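Local coordinates for protein (5-formylfuran-3-yl)methyl phosphate transaminase (Methanococcus jannaschii, PDB 2Z61) that catalyses transfer of an amino group from alanine to a furancarboxaldehyde phosphate, using pyridoxal 5'-phosphate, to make the furan precursor of methanofuran, at residues P39-P44 with K280-R285; G305-F310 with R347-N352. All coordinates share one frame; numbering follows the deposited sequence.

Contact 1 of 2, residues P39-P44 with K280-R285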
# COMPACT_ATOMS: atom_id res chain seq x y z
N PRO A 39 11.43 13.42 8.85
CA PRO A 39 12.03 13.89 10.10
C PRO A 39 13.16 12.99 10.61
O PRO A 39 13.09 11.76 10.51
CB PRO A 39 10.84 13.95 11.06
CG PRO A 39 9.93 12.89 10.55
CD PRO A 39 10.01 13.08 9.05
N ASP A 40 14.19 13.62 11.16
CA ASP A 40 15.36 12.92 11.68
C ASP A 40 15.20 12.42 13.11
O ASP A 40 16.17 12.05 13.76
CB ASP A 40 16.58 13.84 11.61
CG ASP A 40 16.30 15.21 12.25
OD1 ASP A 40 15.31 15.86 11.85
OD2 ASP A 40 17.07 15.62 13.14
N PHE A 41 13.98 12.44 13.63
CA PHE A 41 13.76 11.98 14.99
C PHE A 41 13.30 10.53 14.99
O PHE A 41 12.79 10.03 13.98
CB PHE A 41 12.68 12.81 15.70
CG PHE A 41 13.03 14.26 15.87
CD1 PHE A 41 13.03 15.13 14.78
CD2 PHE A 41 13.35 14.77 17.13
CE1 PHE A 41 13.35 16.47 14.95
CE2 PHE A 41 13.66 16.11 17.30
CZ PHE A 41 13.67 16.96 16.21
N ASN A 42 13.50 9.85 16.11
CA ASN A 42 13.06 8.47 16.27
C ASN A 42 11.59 8.51 16.62
O ASN A 42 11.07 9.56 17.00
CB ASN A 42 13.78 7.80 17.44
CG ASN A 42 15.23 7.49 17.13
OD1 ASN A 42 15.53 6.76 16.19
ND2 ASN A 42 16.13 8.03 17.93
N THR A 43 10.91 7.39 16.51
CA THR A 43 9.53 7.42 16.96
C THR A 43 9.44 7.52 18.48
O THR A 43 10.14 6.87 19.24
CB THR A 43 8.75 6.18 16.51
OG1 THR A 43 8.75 6.11 15.08
CG2 THR A 43 7.32 6.24 17.03
N PRO A 44 8.49 8.39 18.96
CA PRO A 44 8.35 8.52 20.39
C PRO A 44 8.29 7.18 21.12
O PRO A 44 7.63 6.23 20.68
CB PRO A 44 7.11 9.40 20.60
CG PRO A 44 6.48 9.55 19.23
CD PRO A 44 7.65 9.48 18.29
N LYS A 280 9.59 22.21 19.04
CA LYS A 280 10.47 23.31 19.45
C LYS A 280 11.81 23.26 18.72
O LYS A 280 12.30 24.27 18.24
CB LYS A 280 10.72 23.25 20.97
CG LYS A 280 9.81 24.14 21.80
CD LYS A 280 8.34 23.84 21.60
CE LYS A 280 7.49 24.70 22.52
NZ LYS A 280 7.88 24.54 23.95
N GLU A 281 12.40 22.07 18.64
CA GLU A 281 13.68 21.92 17.96
C GLU A 281 13.58 22.33 16.49
O GLU A 281 14.45 23.03 15.99
CB GLU A 281 14.17 20.47 18.08
CG GLU A 281 15.45 20.19 17.30
CD GLU A 281 16.66 20.96 17.83
OE1 GLU A 281 16.51 22.13 18.23
OE2 GLU A 281 17.76 20.38 17.85
N PHE A 282 12.52 21.88 15.82
CA PHE A 282 12.33 22.23 14.41
C PHE A 282 12.25 23.74 14.23
O PHE A 282 12.78 24.29 13.27
CB PHE A 282 11.03 21.59 13.87
CG PHE A 282 11.22 20.23 13.25
CD1 PHE A 282 10.28 19.23 13.46
CD2 PHE A 282 12.30 19.96 12.42
CE1 PHE A 282 10.41 17.98 12.85
CE2 PHE A 282 12.44 18.71 11.80
CZ PHE A 282 11.49 17.72 12.02
N ASP A 283 11.59 24.42 15.17
CA ASP A 283 11.45 25.87 15.08
C ASP A 283 12.79 26.57 15.27
O ASP A 283 13.06 27.59 14.63
CB ASP A 283 10.42 26.36 16.11
CG ASP A 283 10.12 27.84 15.96
OD1 ASP A 283 10.06 28.32 14.81
OD2 ASP A 283 9.93 28.52 16.99
N ARG A 284 13.62 26.03 16.16
CA ARG A 284 14.93 26.62 16.39
C ARG A 284 15.72 26.52 15.08
O ARG A 284 16.43 27.46 14.69
CB ARG A 284 15.68 25.87 17.50
CG ARG A 284 16.88 26.63 18.04
CD ARG A 284 17.60 25.87 19.13
NE ARG A 284 18.99 25.57 18.82
CZ ARG A 284 19.49 24.34 18.73
NH1 ARG A 284 18.71 23.29 18.95
NH2 ARG A 284 20.77 24.16 18.43
N ARG A 285 15.58 25.39 14.40
CA ARG A 285 16.27 25.16 13.14
C ARG A 285 15.73 26.09 12.06
O ARG A 285 16.50 26.69 11.30
CB ARG A 285 16.08 23.72 12.71
CG ARG A 285 16.55 22.69 13.72
CD ARG A 285 16.07 21.31 13.32
NE ARG A 285 16.70 20.25 14.09
CZ ARG A 285 16.46 18.96 13.89
NH1 ARG A 285 15.59 18.59 12.95
NH2 ARG A 285 17.08 18.05 14.63

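Contact 2 of 2, residues G305-F310 with R347-N352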
# COMPACT_ATOMS: atom_id res chain seq x y z
N GLY A 305 5.61 26.37 8.57
CA GLY A 305 5.21 25.00 8.84
C GLY A 305 6.05 23.93 8.17
O GLY A 305 6.96 24.23 7.40
N ALA A 306 5.74 22.67 8.46
CA ALA A 306 6.48 21.55 7.90
C ALA A 306 7.95 21.75 8.29
O ALA A 306 8.23 22.20 9.39
CB ALA A 306 6.32 21.51 6.37
N TYR A 307 8.87 21.40 7.41
CA TYR A 307 10.29 21.61 7.71
C TYR A 307 11.05 21.96 6.44
O TYR A 307 12.18 21.51 6.22
CB TYR A 307 10.89 20.39 8.42
CG TYR A 307 10.43 19.03 7.91
CD1 TYR A 307 10.87 18.54 6.68
CD2 TYR A 307 9.59 18.23 8.68
CE1 TYR A 307 10.48 17.27 6.23
CE2 TYR A 307 9.19 16.97 8.25
CZ TYR A 307 9.64 16.49 7.02
OH TYR A 307 9.24 15.25 6.59
N TYR A 308 10.43 22.81 5.62
CA TYR A 308 11.02 23.24 4.37
C TYR A 308 10.97 24.76 4.22
O TYR A 308 10.09 25.43 4.77
CB TYR A 308 10.26 22.64 3.18
CG TYR A 308 9.98 21.16 3.27
CD1 TYR A 308 11.02 20.23 3.20
CD2 TYR A 308 8.67 20.69 3.37
CE1 TYR A 308 10.75 18.85 3.22
CE2 TYR A 308 8.39 19.32 3.38
CZ TYR A 308 9.44 18.41 3.30
OH TYR A 308 9.15 17.06 3.29
N VAL A 309 11.92 25.29 3.46
CA VAL A 309 11.99 26.71 3.13
C VAL A 309 12.27 26.68 1.63
O VAL A 309 13.13 25.91 1.16
CB VAL A 309 13.12 27.43 3.90
CG1 VAL A 309 13.14 28.90 3.53
CG2 VAL A 309 12.90 27.28 5.41
N PHE A 310 11.54 27.49 0.87
CA PHE A 310 11.66 27.50 -0.59
C PHE A 310 12.06 28.89 -1.11
O PHE A 310 11.24 29.59 -1.71
CB PHE A 310 10.31 27.07 -1.18
CG PHE A 310 10.38 26.56 -2.59
CD1 PHE A 310 11.12 25.42 -2.89
CD2 PHE A 310 9.67 27.19 -3.60
CE1 PHE A 310 11.13 24.90 -4.19
CE2 PHE A 310 9.67 26.68 -4.90
CZ PHE A 310 10.41 25.54 -5.19
N ARG A 347 14.65 23.90 -2.63
CA ARG A 347 14.04 23.57 -1.35
C ARG A 347 15.10 23.16 -0.36
O ARG A 347 15.96 22.33 -0.65
CB ARG A 347 13.02 22.43 -1.49
CG ARG A 347 12.27 22.13 -0.19
CD ARG A 347 11.48 20.82 -0.27
NE ARG A 347 12.33 19.66 -0.06
CZ ARG A 347 11.89 18.40 -0.07
NH1 ARG A 347 10.61 18.14 -0.27
NH2 ARG A 347 12.74 17.40 0.14
N ILE A 348 15.04 23.78 0.82
CA ILE A 348 15.97 23.47 1.89
C ILE A 348 15.17 22.80 2.99
O ILE A 348 14.16 23.34 3.45
CB ILE A 348 16.64 24.74 2.46
CG1 ILE A 348 17.69 25.26 1.47
CG2 ILE A 348 17.29 24.44 3.81
CD1 ILE A 348 18.51 26.44 1.99
N SER A 349 15.61 21.62 3.39
CA SER A 349 14.94 20.89 4.45
C SER A 349 15.79 20.93 5.71
O SER A 349 16.96 20.57 5.68
CB SER A 349 14.73 19.43 4.04
OG SER A 349 14.39 18.64 5.18
N TYR A 350 15.21 21.39 6.81
CA TYR A 350 15.97 21.44 8.05
C TYR A 350 15.66 20.26 8.95
O TYR A 350 15.68 20.36 10.18
CB TYR A 350 15.75 22.78 8.78
CG TYR A 350 14.32 23.26 8.89
CD1 TYR A 350 13.50 22.86 9.94
CD2 TYR A 350 13.80 24.16 7.96
CE1 TYR A 350 12.21 23.36 10.08
CE2 TYR A 350 12.51 24.67 8.09
CZ TYR A 350 11.72 24.27 9.15
OH TYR A 350 10.45 24.77 9.28
N ALA A 351 15.38 19.13 8.30
CA ALA A 351 15.09 17.88 8.99
C ALA A 351 16.43 17.19 9.20
O ALA A 351 16.59 16.00 8.93
CB ALA A 351 14.18 17.01 8.13
N ASN A 352 17.40 17.96 9.67
CA ASN A 352 18.73 17.44 9.93
C ASN A 352 19.11 18.12 11.25
O ASN A 352 18.54 19.15 11.59
CB ASN A 352 19.67 17.83 8.76
CG ASN A 352 20.93 16.99 8.73
OD1 ASN A 352 21.49 16.66 9.77
ND2 ASN A 352 21.40 16.67 7.52
O HOH W 1 8.94 26.44 7.06

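Contact 1 of 2, residues P39-P44 with K280-R285
Phe41 pushes its ring into the angle between Phe282 and Arg285 on the long helix 269-295. Its CB points toward that helix, with CG anti to the carbonyl carbon and beside the backbone N (chi1 -63°). Further out, CD1 begins to meet Phe282 at CZ. CE1 carries the main contact, lying 3.7 Å above the plane of the Phe282 ring and nearer its rim than its centre. Phe41 CE1 is also 3.7 Å from Arg285 NH1. The two rings make a T-shaped (edge-to-face) pair with centroids 5.2 Å apart. At the tip, Phe41 CZ lies over one face of the Arg285 guanidinium. The same CZ reaches Glu281 CG at 3.8 Å, and this methylene meets the Phe41 ring at its edge.

The contact belongs to the aspartate aminotransferase fold of pyridoxal-phosphate enzymes. The loop 39-44 runs from strand 32-33 to helix 45-56, and Pro44 is the N-cap of that helix. The same loop reaches the dimer interface, where Asn42 and Thr43 pack on Gly58 and Thr60 of the second subunit.

Beside the rings, Asp40 and Arg285 form a two-bond, end-on salt bridge. Arg285 NH1 donates to Asp40 OD1 at 3.0 Å, with the oxygen close to the guanidinium plane. Arg285 NH2 donates to Asp40 OD2 at 2.9 Å, more tilted and less straight (142°). Both oxygens use their syn lone pairs. The planes are 29° apart, nearly coplanar, and the two bonds together should oppose rotation of either group. The bridge joins a wider network on the helix, where Arg284 NH1 lies 2.6 Å from Glu281 OE1. Glu281 OE2 is a long ionic partner of Arg285 NE. Pro39 CB meets the Phe282 ring at its edge, 3.9 Å from Phe282 CZ.

Contact 2 of 2, residues G305-F310 with R347-N352
Val309 and Ile348 form an antiparallel, hydrogen-bonded pair between strands 308-309 and 346-349, part of a small three-stranded sheet of the aminotransferase fold. Ile348 N to Val309 O is nearly straight (175°), and Val309 N returns a bond to Ile348 O. Tyr308 faces Ser349 in the next, non-hydrogen-bonded pair. Beyond the strand ends, Tyr350 N bonds to Tyr307 O at 3.1 Å.

Flat groups supply the second kind of contact. The Tyr308 ring and the Arg347 guanidinium are almost parallel, 14° apart, with Tyr308 CE1 3.5 Å above the guanidinium centre. The bend of Arg347 at chi3 (80°) helps swing its end over to the ring. Asn165 OD1 accepts a bond from Arg347 NH1. Arg347 probably corresponds to the arginine that binds the substrate carboxylate in aspartate aminotransferase. Tyr308 OH bonds to Tyr192 OH.

Apolar packing includes two CH-pi contacts and one edge contact. Tyr307 CB sits over the Tyr350 ring, 4.0 Å from its centroid. Ala351 CB covers a face of the Tyr307 ring in turn. Val309 CG2 meets the edge of Tyr350 at CE2. An alanine in place of Tyr350 would probably open a gap against Tyr307 CB and Val309 CG2, and leave the bridging water without one of its partners.

That water donates to Gly305 O at 3.0 Å and Tyr308 O at 2.8 Å, and accepts from Tyr350 OH at 3.2 Å.

How the contacts relate
Both segments of contact 1 precede those of contact 2 in the chain, and strand 308-309 follows helix 269-295. Their centres are about 12 Å apart, and they touch directly. Arg285 NH1 also lies 3.3 Å from Tyr350 O, a weak hydrogen bond that ties the salt bridge of contact 1 to the turn after strand 346-349. Pro39 CD comes to 3.4 Å from Tyr307 OH, which bonds to Gly37 O. The Phe282 and Tyr307 rings meet with their planes about 25° apart. Arg347 of contact 2 probably faces the substrate carboxylate, as its counterpart does in relatives. The cofactor-bearing lysine is Lys222; Thr43 of contact 1 bonds to Ala225 O, close to it in sequence.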